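Local coordinates for transcriptional regulator (Bacillus halodurans, PDB 1Z4E), which probably transfers acyl groups, as expected of a protein with the GNAT acetyltransferase fold, although it is named a transcriptional regulator, at residues His4-Ala10 against Glu56-Asn62; Leu15-His20 against Arg33-Leu38; Met21-Asp25 against Arg92-Ala96; Ile66-Leu70 against Ile102-Val107. One frame throughout, in Å; residues are numbered along the deposited sequence.

Contact 1: His4-Ala10 against Glu56-Asn62; sequences HVTIREA and ELIVACN
Arg-8 and Ile-7 point to opposite faces of the strand pair, and their first torsions decide what each group meets. In Arg-8, CG stands between the backbone N and the carbonyl carbon (chi1 59°), and the extended chain carries the guanidinium back along residues 56-62. One face of that group meets Cys-61 SG, 3.6 Å from Arg-8 NH2, and Val-59 CG2, 3.7 Å from Arg-8 NH1. Arg-8 NH1 donates in the guanidinium plane to Glu-9 O (3.0 Å) and forms a salt bridge with Asp-14, which limits rotation of the group. In Ile-7, chi1 of -62° puts CG2 anti to the backbone N, 3.6 Å from Ile-58 CG2, on the face that packs against helix 102-116. Glu-9 OE1 comes within 3.7 Å of Glu-56 OE2; Arg-113 bridges to both and Arg-117 to Glu-56, and would probably offset the like charges, while a water links Glu-9 OE1 to Leu-57 N. Paired backbone bonds join Thr-6 with Cys-61 and Arg-8 with Val-59, and Ala-10 N reaches Leu-57 O (2.8 Å). Short strand axes 4.6 Å apart at 146° confirm antiparallel pairing of edge strand 6-9 onto 55-62, the opening strands of the GNAT fold.

Contact 2: Leu15-His20 against Arg33-Leu38; sequences LEQMVH and RYEKPL
Leu-15, at the start of the segment, lays its CG against Leu-38 CD1 at 3.9 Å, and the same methyl continues over the backbone of the next residue. Glu-16 supplies the polar part of the contact. With CG anti to the backbone N and a bend at chi2 (-86°), its carboxylate turns to the loop, and Glu-16 OE2 accepts a short hydrogen bond of 2.6 Å from Tyr-34 OH. The hydroxyl meets that oxygen nearly along its C-O axis, with carboxylate and phenol ring planes 58° apart. Lys-36 NZ stands 4.6 Å from Glu-16 OE2, beyond salt-bridge range but near enough that its charge may favour the carboxylate. One turn later Val-19 divides its contacts: CG1 lies in the ring plane at the edge of Tyr-34, 3.8 Å from CD1, whereas CB faces Leu-38 CD2 at 4.1 Å. His-20 then closes over one ring face of Tyr-34. The pair is T-shaped, the edge of His-20 toward the face of Tyr-34, centroids 4.4 Å apart and planes at 66°, with His-20 ND1 above the ring centre; His-20 CB adds a CH-pi contact 4.0 Å from the Tyr-34 centroid. The phenol is thus fixed at its hydroxyl, one edge and one face. Behind this surface Leu-15 and Val-19 also touch Phe-46 and Tyr-42 of helix 40-51, respectively, and Gln-17 bonds to Ile-66 N of strand 65-76, which places helix 15-24 between the 33-38 loop and the sheet.

Contact 3: Met21-Asp25 against Arg92-Ala96; sequences MLADD and RTHSA
Arg-92 meets two residues of the last helical turn and Asp-25 just beyond it, one after another along its side chain. Its CB lies 4.0 Å from Met-21 SD, and its CG is 4.2 Å from Leu-22 CD2. A bend at chi2 (-79°) then turns the chain so that the guanidinium lies flat over the carboxylate of Asp-25, the two planes only 20° apart. Arg-92 NE and Asp-25 OD1 are 3.7 Å apart, a long salt bridge in which the oxygen sits well out of the guanidinium plane and no N-H points at it. The N-H of Arg-92 NE is used in plane instead, by a water at 2.8 Å that in turn donates to Leu-22 O. Past Thr-93 the strand ends, and His-94 offers its CB to Met-21 CE at 4.2 Å; the methionine sulfur and methyl thus run along the backbone from Arg-92 to His-94. The ring of His-94 is held from within its own segment, since Ala-96 N donates to ND1 at 2.8 Å and lies 6° out of the ring plane. Ser-95 OG comes to 3.8 Å from Asp-24 OD2, too far for a hydrogen bond. Asp-25 OD2 accepts from Leu-27 N and Gly-28 N and forms a salt bridge with Arg-130. Because Asp-25 is stacked on one arginine and paired with another, its negative charge is probably stabilised, and it may ease the closeness of Arg-92 and Arg-130. The contact combines apolar packing by Met-21 and Leu-22 with charge attraction lacking a directed N-H; hydrogen bonding between segments goes through the water.

Contact 4: Ile66-Leu70 against Ile102-Val107; sequences IVGML and IGSQLV
At Gly-68 there is no side chain between strand and helix, and Leu-106 lies directly on the backbone there: its CD2 is 3.7 Å from Gly-68 C and 3.3 Å from Met-69 N. The strand is irregular here, since Val-67 and Gly-68 both face Ala-60 in a classic beta bulge, with Val-67 psi at only 2°. Within the bulge, Val-67 CG2 touches Ile-102 CD1 at 3.6 Å, the two side chains crossing at about a right angle. After it, Leu-70 holds CG between its backbone N and carbonyl carbon (chi1 66°), which brings CD2 to 3.6 Å from Leu-106 CG as the two leucines slide past each other in opposite directions. The short axes come within 8.6 Å at a crossing angle of -45°, and Gly-68 CA lies 4.4 Å from Ile-102 CG2, consistent with the missing side chain letting both Ile-102 and Leu-106 approach the strand. Met-69 points to the other face, against Met-18, Met-21 and Leu-22 of helix 15-24. No hydrogen bond spans strand and helix, while the strand's backbone bonds to Ile-58, Ala-60, Arg-92 and His-94; the helix is held on the sheet by shape and apolar burial, not by directional bonding.

Strand 65-76 is the common reference. Contact 1 opens first, and contact 2 closes inside its loop. Contact 1 joins outer strand 6-9 to 55-62, the neighbour of 65-76; contact 4 lies about 7 Å away, centre to centre, joined through Ala-60 to the bulge. On the other flank, contact 3 uses strand 84-93, its centre about 11 Å from contact 4. Contacts 2 and 3, centres about 12 Å apart, share helix 15-24, which packs on one sheet face while helix 102-116 packs on the other. Contact 3 alternates along the chain with each of the others. The result is the two-faced GNAT sheet; in relatives, the start of the helix in contact 4 borders the acyl-CoA site.

Contact 1: His4-Ala10 against Glu56-Asn62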
loop_
_atom_site.group_PDB
_atom_site.type_symbol
_atom_site.label_atom_id
_atom_site.label_comp_id
_atom_site.label_asym_id
_atom_site.label_seq_id
_atom_site.Cartn_x
_atom_site.Cartn_y
_atom_site.Cartn_z
ATOM N N HIS A 4 -10.845 -6.701 26.997
ATOM C CA HIS A 4 -12.086 -6.852 26.173
ATOM C C HIS A 4 -12.433 -5.574 25.418
ATOM O O HIS A 4 -12.732 -4.542 26.025
ATOM C CB HIS A 4 -13.275 -7.250 27.054
ATOM C CG HIS A 4 -14.580 -7.295 26.318
ATOM N ND1 HIS A 4 -15.228 -6.159 25.879
ATOM C CD2 HIS A 4 -15.339 -8.340 25.910
ATOM C CE1 HIS A 4 -16.328 -6.503 25.234
ATOM N NE2 HIS A 4 -16.419 -7.821 25.238
ATOM N N VAL A 5 -12.406 -5.643 24.091
ATOM C CA VAL A 5 -12.715 -4.469 23.292
ATOM C C VAL A 5 -13.767 -4.699 22.224
ATOM O O VAL A 5 -14.038 -5.828 21.816
ATOM C CB VAL A 5 -11.456 -3.909 22.587
ATOM C CG1 VAL A 5 -10.377 -3.618 23.610
ATOM C CG2 VAL A 5 -10.957 -4.891 21.528
ATOM N N THR A 6 -14.356 -3.592 21.790
ATOM C CA THR A 6 -15.355 -3.569 20.736
ATOM C C THR A 6 -14.598 -2.997 19.541
ATOM O O THR A 6 -13.914 -1.980 19.669
ATOM C CB THR A 6 -16.517 -2.623 21.098
ATOM O OG1 THR A 6 -17.308 -3.223 22.130
ATOM C CG2 THR A 6 -17.396 -2.347 19.877
ATOM N N ILE A 7 -14.702 -3.649 18.390
ATOM C CA ILE A 7 -14.005 -3.170 17.200
ATOM C C ILE A 7 -15.046 -2.810 16.145
ATOM O O ILE A 7 -15.974 -3.582 15.897
ATOM C CB ILE A 7 -13.043 -4.253 16.666
ATOM C CG1 ILE A 7 -11.985 -4.555 17.733
ATOM C CG2 ILE A 7 -12.391 -3.798 15.357
ATOM C CD1 ILE A 7 -11.076 -5.719 17.391
ATOM N N ARG A 8 -14.889 -1.638 15.533
ATOM C CA ARG A 8 -15.839 -1.148 14.529
ATOM C C ARG A 8 -15.196 -0.061 13.672
ATOM O O ARG A 8 -14.099 0.411 13.976
ATOM C CB ARG A 8 -17.049 -0.526 15.225
ATOM C CG ARG A 8 -16.648 0.646 16.144
ATOM C CD ARG A 8 -17.859 1.353 16.751
ATOM N NE ARG A 8 -17.463 2.352 17.747
ATOM C CZ ARG A 8 -16.905 3.530 17.473
ATOM N NH1 ARG A 8 -16.663 3.894 16.218
ATOM N NH2 ARG A 8 -16.586 4.352 18.464
ATOM N N GLU A 9 -15.884 0.340 12.604
ATOM C CA GLU A 9 -15.371 1.411 11.756
ATOM C C GLU A 9 -15.477 2.699 12.576
ATOM O O GLU A 9 -16.388 2.854 13.383
ATOM C CB GLU A 9 -16.200 1.552 10.470
ATOM C CG GLU A 9 -16.119 0.360 9.530
ATOM C CD GLU A 9 -16.715 0.663 8.165
ATOM O OE1 GLU A 9 -16.130 1.477 7.424
ATOM O OE2 GLU A 9 -17.772 0.089 7.833
ATOM N N ALA A 10 -14.541 3.616 12.380
ATOM C CA ALA A 10 -14.552 4.875 13.114
ATOM C C ALA A 10 -15.609 5.828 12.557
ATOM O O ALA A 10 -16.050 5.681 11.418
ATOM C CB ALA A 10 -13.167 5.532 13.035
ATOM N N GLU A 56 -10.802 2.120 4.891
ATOM C CA GLU A 56 -11.455 2.242 6.186
ATOM C C GLU A 56 -10.567 2.538 7.380
ATOM O O GLU A 56 -9.399 2.140 7.437
ATOM C CB GLU A 56 -12.224 0.955 6.492
ATOM C CG GLU A 56 -13.040 0.417 5.327
ATOM C CD GLU A 56 -13.701 -0.902 5.644
ATOM O OE1 GLU A 56 -13.084 -1.719 6.359
ATOM O OE2 GLU A 56 -14.834 -1.130 5.166
ATOM N N LEU A 57 -11.150 3.241 8.345
ATOM C CA LEU A 57 -10.477 3.549 9.595
ATOM C C LEU A 57 -11.202 2.670 10.602
ATOM O O LEU A 57 -12.434 2.723 10.722
ATOM C CB LEU A 57 -10.626 5.031 9.946
ATOM C CG LEU A 57 -9.672 5.939 9.172
ATOM C CD1 LEU A 57 -10.102 7.399 9.293
ATOM C CD2 LEU A 57 -8.253 5.732 9.707
ATOM N N ILE A 58 -10.435 1.848 11.303
ATOM C CA ILE A 58 -10.978 0.916 12.283
ATOM C C ILE A 58 -10.470 1.256 13.679
ATOM O O ILE A 58 -9.281 1.521 13.856
ATOM C CB ILE A 58 -10.522 -0.523 11.960
ATOM C CG1 ILE A 58 -10.821 -0.849 10.490
ATOM C CG2 ILE A 58 -11.172 -1.503 12.912
ATOM C CD1 ILE A 58 -12.294 -0.724 10.104
ATOM N N VAL A 59 -11.367 1.244 14.664
ATOM C CA VAL A 59 -10.973 1.532 16.040
ATOM C C VAL A 59 -11.369 0.418 17.007
ATOM O O VAL A 59 -12.370 -0.286 16.796
ATOM C CB VAL A 59 -11.597 2.865 16.567
ATOM C CG1 VAL A 59 -11.004 4.063 15.818
ATOM C CG2 VAL A 59 -13.122 2.833 16.429
ATOM N N ALA A 60 -10.548 0.250 18.047
ATOM C CA ALA A 60 -10.784 -0.716 19.116
ATOM C C ALA A 60 -11.293 0.179 20.242
ATOM O O ALA A 60 -10.665 1.193 20.567
ATOM C CB ALA A 60 -9.480 -1.392 19.526
ATOM N N CYS A 61 -12.418 -0.193 20.840
ATOM C CA CYS A 61 -13.026 0.632 21.872
ATOM C C CYS A 61 -13.257 -0.031 23.223
ATOM O O CYS A 61 -13.549 -1.224 23.305
ATOM C CB CYS A 61 -14.376 1.145 21.363
ATOM S SG CYS A 61 -14.355 1.747 19.662
ATOM N N ASN A 62 -13.122 0.774 24.273
ATOM C CA ASN A 62 -13.371 0.365 25.653
ATOM C C ASN A 62 -14.490 1.338 26.011
ATOM O O ASN A 62 -14.268 2.341 26.692
ATOM C CB ASN A 62 -12.137 0.621 26.528
ATOM C CG ASN A 62 -12.388 0.315 27.996
ATOM O OD1 ASN A 62 -12.884 -0.752 28.338
ATOM N ND2 ASN A 62 -12.034 1.254 28.871
HETATM O O HOH W 1 -14.469 -2.676 27.336
HETATM O O HOH W 2 -16.779 -1.318 24.162
HETATM O O HOH W 3 -14.105 3.351 7.651
#

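Contact 2: Leu15-His20 against Arg33-Leu38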
loop_
_atom_site.group_PDB
_atom_site.type_symbol
_atom_site.label_atom_id
_atom_site.label_comp_id
_atom_site.label_asym_id
_atom_site.label_seq_id
_atom_site.Cartn_x
_atom_site.Cartn_y
_atom_site.Cartn_z
ATOM N N LEU A 15 -12.687 10.956 15.802
ATOM C CA LEU A 15 -11.585 11.708 15.210
ATOM C C LEU A 15 -10.655 12.398 16.189
ATOM O O LEU A 15 -9.439 12.316 16.043
ATOM C CB LEU A 15 -12.113 12.733 14.202
ATOM C CG LEU A 15 -11.034 13.360 13.309
ATOM C CD1 LEU A 15 -10.249 12.268 12.581
ATOM C CD2 LEU A 15 -11.692 14.296 12.301
ATOM N N GLU A 16 -11.217 13.077 17.183
ATOM C CA GLU A 16 -10.396 13.780 18.164
ATOM C C GLU A 16 -9.451 12.815 18.882
ATOM O O GLU A 16 -8.249 13.092 19.029
ATOM C CB GLU A 16 -11.297 14.515 19.169
ATOM C CG GLU A 16 -10.566 15.402 20.174
ATOM C CD GLU A 16 -10.108 14.644 21.405
ATOM O OE1 GLU A 16 -10.879 13.793 21.891
ATOM O OE2 GLU A 16 -8.992 14.909 21.899
ATOM N N GLN A 17 -9.979 11.676 19.323
ATOM C CA GLN A 17 -9.145 10.700 20.012
ATOM C C GLN A 17 -8.138 10.044 19.075
ATOM O O GLN A 17 -7.012 9.774 19.480
ATOM C CB GLN A 17 -10.001 9.620 20.685
ATOM C CG GLN A 17 -10.810 10.124 21.864
ATOM C CD GLN A 17 -11.608 9.020 22.525
ATOM O OE1 GLN A 17 -11.043 8.096 23.117
ATOM N NE2 GLN A 17 -12.930 9.106 22.423
ATOM N N MET A 18 -8.527 9.786 17.829
ATOM C CA MET A 18 -7.593 9.163 16.887
ATOM C C MET A 18 -6.394 10.079 16.618
ATOM O O MET A 18 -5.247 9.624 16.633
ATOM C CB MET A 18 -8.293 8.810 15.563
ATOM C CG MET A 18 -9.272 7.620 15.653
ATOM S SD MET A 18 -9.816 6.973 14.015
ATOM C CE MET A 18 -10.783 8.326 13.431
ATOM N N VAL A 19 -6.656 11.365 16.375
ATOM C CA VAL A 19 -5.577 12.322 16.113
ATOM C C VAL A 19 -4.654 12.407 17.329
ATOM O O VAL A 19 -3.434 12.450 17.184
ATOM C CB VAL A 19 -6.123 13.739 15.797
ATOM C CG1 VAL A 19 -4.962 14.724 15.604
ATOM C CG2 VAL A 19 -6.978 13.692 14.541
ATOM N N HIS A 20 -5.236 12.417 18.524
ATOM C CA HIS A 20 -4.431 12.477 19.740
ATOM C C HIS A 20 -3.498 11.253 19.817
ATOM O O HIS A 20 -2.316 11.386 20.148
ATOM C CB HIS A 20 -5.333 12.529 20.977
ATOM C CG HIS A 20 -4.592 12.812 22.248
ATOM N ND1 HIS A 20 -3.934 14.002 22.475
ATOM C CD2 HIS A 20 -4.385 12.052 23.349
ATOM C CE1 HIS A 20 -3.352 13.962 23.661
ATOM N NE2 HIS A 20 -3.609 12.790 24.212
ATOM N N ARG A 33 0.005 16.786 14.133
ATOM C CA ARG A 33 -0.292 18.071 14.744
ATOM C C ARG A 33 -1.606 17.973 15.502
ATOM O O ARG A 33 -2.679 18.173 14.936
ATOM C CB ARG A 33 -0.395 19.161 13.676
ATOM C CG ARG A 33 -0.599 20.566 14.234
ATOM C CD ARG A 33 -0.927 21.559 13.125
ATOM N NE ARG A 33 0.029 21.482 12.023
ATOM C CZ ARG A 33 1.332 21.722 12.140
ATOM N NH1 ARG A 33 1.845 22.061 13.315
ATOM N NH2 ARG A 33 2.127 21.617 11.080
ATOM N N TYR A 34 -1.522 17.648 16.784
ATOM C CA TYR A 34 -2.721 17.557 17.595
ATOM C C TYR A 34 -2.993 18.902 18.251
ATOM O O TYR A 34 -2.106 19.492 18.869
ATOM C CB TYR A 34 -2.574 16.509 18.694
ATOM C CG TYR A 34 -3.757 16.495 19.641
ATOM C CD1 TYR A 34 -4.988 15.966 19.245
ATOM C CD2 TYR A 34 -3.654 17.036 20.923
ATOM C CE1 TYR A 34 -6.089 15.974 20.108
ATOM C CE2 TYR A 34 -4.747 17.051 21.791
ATOM C CZ TYR A 34 -5.959 16.517 21.377
ATOM O OH TYR A 34 -7.035 16.520 22.236
ATOM N N GLU A 35 -4.218 19.384 18.100
ATOM C CA GLU A 35 -4.628 20.630 18.722
ATOM C C GLU A 35 -6.148 20.742 18.641
ATOM O O GLU A 35 -6.797 19.974 17.923
ATOM C CB GLU A 35 -3.939 21.825 18.049
ATOM C CG GLU A 35 -4.292 22.067 16.597
ATOM C CD GLU A 35 -3.300 23.002 15.918
ATOM O OE1 GLU A 35 -3.655 23.606 14.885
ATOM O OE2 GLU A 35 -2.156 23.121 16.411
ATOM N N LYS A 36 -6.706 21.664 19.417
ATOM C CA LYS A 36 -8.142 21.897 19.438
ATOM C C LYS A 36 -8.367 23.365 19.100
ATOM O O LYS A 36 -7.851 24.248 19.784
ATOM C CB LYS A 36 -8.718 21.612 20.826
ATOM C CG LYS A 36 -8.459 20.219 21.356
ATOM C CD LYS A 36 -9.006 20.086 22.767
ATOM C CE LYS A 36 -8.752 18.710 23.335
ATOM N NZ LYS A 36 -9.395 18.535 24.662
ATOM N N PRO A 37 -9.132 23.647 18.035
ATOM C CA PRO A 37 -9.786 22.680 17.147
ATOM C C PRO A 37 -8.797 21.848 16.327
ATOM O O PRO A 37 -7.647 22.237 16.138
ATOM C CB PRO A 37 -10.661 23.567 16.269
ATOM C CG PRO A 37 -9.830 24.816 16.153
ATOM C CD PRO A 37 -9.384 25.026 17.580
ATOM N N LEU A 38 -9.257 20.700 15.846
ATOM C CA LEU A 38 -8.420 19.813 15.038
ATOM C C LEU A 38 -8.083 20.451 13.689
ATOM O O LEU A 38 -8.917 21.145 13.097
ATOM C CB LEU A 38 -9.152 18.486 14.795
ATOM C CG LEU A 38 -9.538 17.642 16.017
ATOM C CD1 LEU A 38 -10.479 16.519 15.589
ATOM C CD2 LEU A 38 -8.279 17.071 16.664
#

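Contact 3: Met21-Asp25 against Arg92-Ala96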
loop_
_atom_site.group_PDB
_atom_site.type_symbol
_atom_site.label_atom_id
_atom_site.label_comp_id
_atom_site.label_asym_id
_atom_site.label_seq_id
_atom_site.Cartn_x
_atom_site.Cartn_y
_atom_site.Cartn_z
ATOM N N MET A 21 -4.026 10.071 19.495
ATOM C CA MET A 21 -3.237 8.836 19.528
ATOM C C MET A 21 -2.094 8.931 18.516
ATOM O O MET A 21 -0.955 8.555 18.809
ATOM C CB MET A 21 -4.135 7.620 19.223
ATOM C CG MET A 21 -3.500 6.244 19.538
ATOM S SD MET A 21 -4.661 4.825 19.459
ATOM C CE MET A 21 -5.775 5.218 20.778
ATOM N N LEU A 22 -2.387 9.447 17.327
ATOM C CA LEU A 22 -1.359 9.596 16.299
ATOM C C LEU A 22 -0.236 10.528 16.759
ATOM O O LEU A 22 0.948 10.215 16.605
ATOM C CB LEU A 22 -1.966 10.142 15.003
ATOM C CG LEU A 22 -2.915 9.222 14.230
ATOM C CD1 LEU A 22 -3.488 9.970 13.022
ATOM C CD2 LEU A 22 -2.165 7.971 13.784
ATOM N N ALA A 23 -0.614 11.665 17.335
ATOM C CA ALA A 23 0.353 12.657 17.798
ATOM C C ALA A 23 1.149 12.189 19.009
ATOM O O ALA A 23 2.261 12.660 19.246
ATOM C CB ALA A 23 -0.359 13.963 18.127
ATOM N N ASP A 24 0.575 11.265 19.773
ATOM C CA ASP A 24 1.228 10.737 20.965
ATOM C C ASP A 24 2.245 9.640 20.650
ATOM O O ASP A 24 3.052 9.268 21.507
ATOM C CB ASP A 24 0.183 10.185 21.931
ATOM C CG ASP A 24 0.324 10.758 23.326
ATOM O OD1 ASP A 24 0.108 11.982 23.490
ATOM O OD2 ASP A 24 0.656 9.987 24.252
ATOM N N ASP A 25 2.203 9.123 19.427
ATOM C CA ASP A 25 3.128 8.073 19.010
ATOM C C ASP A 25 4.578 8.559 19.042
ATOM O O ASP A 25 4.873 9.702 18.680
ATOM C CB ASP A 25 2.786 7.597 17.597
ATOM C CG ASP A 25 3.705 6.495 17.121
ATOM O OD1 ASP A 25 3.592 5.366 17.641
ATOM O OD2 ASP A 25 4.550 6.761 16.239
ATOM N N ARG A 92 -2.013 1.630 15.754
ATOM C CA ARG A 92 -1.605 2.273 16.997
ATOM C C ARG A 92 -2.429 1.745 18.167
ATOM O O ARG A 92 -3.622 1.474 18.025
ATOM C CB ARG A 92 -1.799 3.791 16.891
ATOM C CG ARG A 92 -1.055 4.465 15.734
ATOM C CD ARG A 92 0.429 4.678 16.041
ATOM N NE ARG A 92 1.098 5.412 14.966
ATOM C CZ ARG A 92 1.744 4.847 13.947
ATOM N NH1 ARG A 92 1.821 3.521 13.851
ATOM N NH2 ARG A 92 2.316 5.609 13.022
ATOM N N THR A 93 -1.784 1.591 19.318
ATOM C CA THR A 93 -2.460 1.145 20.531
ATOM C C THR A 93 -2.269 2.258 21.562
ATOM O O THR A 93 -1.226 2.916 21.581
ATOM C CB THR A 93 -1.855 -0.170 21.077
ATOM O OG1 THR A 93 -2.082 -1.229 20.138
ATOM C CG2 THR A 93 -2.507 -0.548 22.401
ATOM N N HIS A 94 -3.285 2.482 22.394
ATOM C CA HIS A 94 -3.246 3.513 23.433
ATOM C C HIS A 94 -1.978 3.332 24.280
ATOM O O HIS A 94 -1.657 2.215 24.690
ATOM C CB HIS A 94 -4.493 3.379 24.315
ATOM C CG HIS A 94 -4.742 4.555 25.205
ATOM N ND1 HIS A 94 -3.854 4.957 26.180
ATOM C CD2 HIS A 94 -5.791 5.409 25.277
ATOM C CE1 HIS A 94 -4.345 6.006 26.815
ATOM N NE2 HIS A 94 -5.521 6.300 26.286
ATOM N N SER A 95 -1.266 4.425 24.548
ATOM C CA SER A 95 -0.028 4.357 25.326
ATOM C C SER A 95 -0.217 3.847 26.759
ATOM O O SER A 95 0.739 3.404 27.392
ATOM C CB SER A 95 0.662 5.727 25.353
ATOM O OG SER A 95 -0.116 6.686 26.046
ATOM N N ALA A 96 -1.447 3.903 27.262
ATOM C CA ALA A 96 -1.731 3.427 28.613
ATOM C C ALA A 96 -2.355 2.037 28.586
ATOM O O ALA A 96 -2.853 1.547 29.603
ATOM C CB ALA A 96 -2.668 4.406 29.329
HETATM O O HOH W 4 1.548 8.144 14.609
#

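Contact 4: Ile66-Leu70 against Ile102-Val107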
loop_
_atom_site.group_PDB
_atom_site.type_symbol
_atom_site.label_atom_id
_atom_site.label_comp_id
_atom_site.label_asym_id
_atom_site.label_seq_id
_atom_site.Cartn_x
_atom_site.Cartn_y
_atom_site.Cartn_z
ATOM N N ILE A 66 -11.285 5.240 23.010
ATOM C CA ILE A 66 -10.637 4.577 21.885
ATOM C C ILE A 66 -9.290 4.074 22.394
ATOM O O ILE A 66 -8.477 4.852 22.888
ATOM C CB ILE A 66 -10.398 5.555 20.707
ATOM C CG1 ILE A 66 -11.737 6.104 20.193
ATOM C CG2 ILE A 66 -9.651 4.839 19.588
ATOM C CD1 ILE A 66 -12.684 5.034 19.652
ATOM N N VAL A 67 -9.047 2.775 22.279
ATOM C CA VAL A 67 -7.789 2.229 22.762
ATOM C C VAL A 67 -6.887 1.680 21.667
ATOM O O VAL A 67 -5.802 1.171 21.951
ATOM C CB VAL A 67 -8.044 1.139 23.823
ATOM C CG1 VAL A 67 -8.806 1.749 24.981
ATOM C CG2 VAL A 67 -8.833 -0.022 23.226
ATOM N N GLY A 68 -7.332 1.797 20.420
ATOM C CA GLY A 68 -6.535 1.308 19.311
ATOM C C GLY A 68 -7.130 1.732 17.985
ATOM O O GLY A 68 -8.326 1.993 17.890
ATOM N N MET A 69 -6.295 1.803 16.955
ATOM C CA MET A 69 -6.764 2.210 15.637
ATOM C C MET A 69 -5.838 1.699 14.539
ATOM O O MET A 69 -4.692 1.330 14.794
ATOM C CB MET A 69 -6.820 3.751 15.550
ATOM C CG MET A 69 -5.436 4.428 15.611
ATOM S SD MET A 69 -5.416 6.273 15.681
ATOM C CE MET A 69 -5.723 6.656 13.974
ATOM N N LEU A 70 -6.354 1.682 13.316
ATOM C CA LEU A 70 -5.572 1.310 12.148
ATOM C C LEU A 70 -6.389 1.689 10.928
ATOM O O LEU A 70 -7.601 1.925 11.023
ATOM C CB LEU A 70 -5.257 -0.197 12.118
ATOM C CG LEU A 70 -6.382 -1.229 11.943
ATOM C CD1 LEU A 70 -6.966 -1.158 10.532
ATOM C CD2 LEU A 70 -5.828 -2.617 12.189
ATOM N N ILE A 102 -4.523 -5.682 22.600
ATOM C CA ILE A 102 -5.421 -4.865 21.789
ATOM C C ILE A 102 -4.954 -4.832 20.335
ATOM O O ILE A 102 -5.757 -4.979 19.412
ATOM C CB ILE A 102 -5.496 -3.425 22.332
ATOM C CG1 ILE A 102 -6.104 -3.436 23.736
ATOM C CG2 ILE A 102 -6.318 -2.552 21.393
ATOM C CD1 ILE A 102 -6.086 -2.085 24.414
ATOM N N GLY A 103 -3.655 -4.638 20.140
ATOM C CA GLY A 103 -3.098 -4.600 18.795
ATOM C C GLY A 103 -3.397 -5.883 18.035
ATOM O O GLY A 103 -3.827 -5.851 16.880
ATOM N N SER A 104 -3.181 -7.019 18.691
ATOM C CA SER A 104 -3.441 -8.313 18.066
ATOM C C SER A 104 -4.912 -8.471 17.670
ATOM O O SER A 104 -5.217 -8.915 16.566
ATOM C CB SER A 104 -3.033 -9.449 19.009
ATOM O OG SER A 104 -3.296 -10.706 18.404
ATOM N N GLN A 105 -5.829 -8.118 18.564
ATOM C CA GLN A 105 -7.252 -8.221 18.248
ATOM C C GLN A 105 -7.623 -7.329 17.067
ATOM O O GLN A 105 -8.359 -7.739 16.177
ATOM C CB GLN A 105 -8.109 -7.812 19.448
ATOM C CG GLN A 105 -8.126 -8.813 20.576
ATOM C CD GLN A 105 -8.956 -8.333 21.747
ATOM O OE1 GLN A 105 -10.169 -8.169 21.635
ATOM N NE2 GLN A 105 -8.302 -8.096 22.878
ATOM N N LEU A 106 -7.111 -6.105 17.067
ATOM C CA LEU A 106 -7.411 -5.163 15.997
ATOM C C LEU A 106 -6.918 -5.667 14.637
ATOM O O LEU A 106 -7.646 -5.613 13.643
ATOM C CB LEU A 106 -6.790 -3.799 16.334
ATOM C CG LEU A 106 -7.206 -2.570 15.531
ATOM C CD1 LEU A 106 -8.728 -2.391 15.573
ATOM C CD2 LEU A 106 -6.501 -1.347 16.119
ATOM N N VAL A 107 -5.687 -6.165 14.586
ATOM C CA VAL A 107 -5.139 -6.668 13.331
ATOM C C VAL A 107 -5.849 -7.954 12.890
ATOM O O VAL A 107 -6.129 -8.140 11.707
ATOM C CB VAL A 107 -3.621 -6.927 13.451
ATOM C CG1 VAL A 107 -3.089 -7.568 12.178
ATOM C CG2 VAL A 107 -2.908 -5.621 13.727
#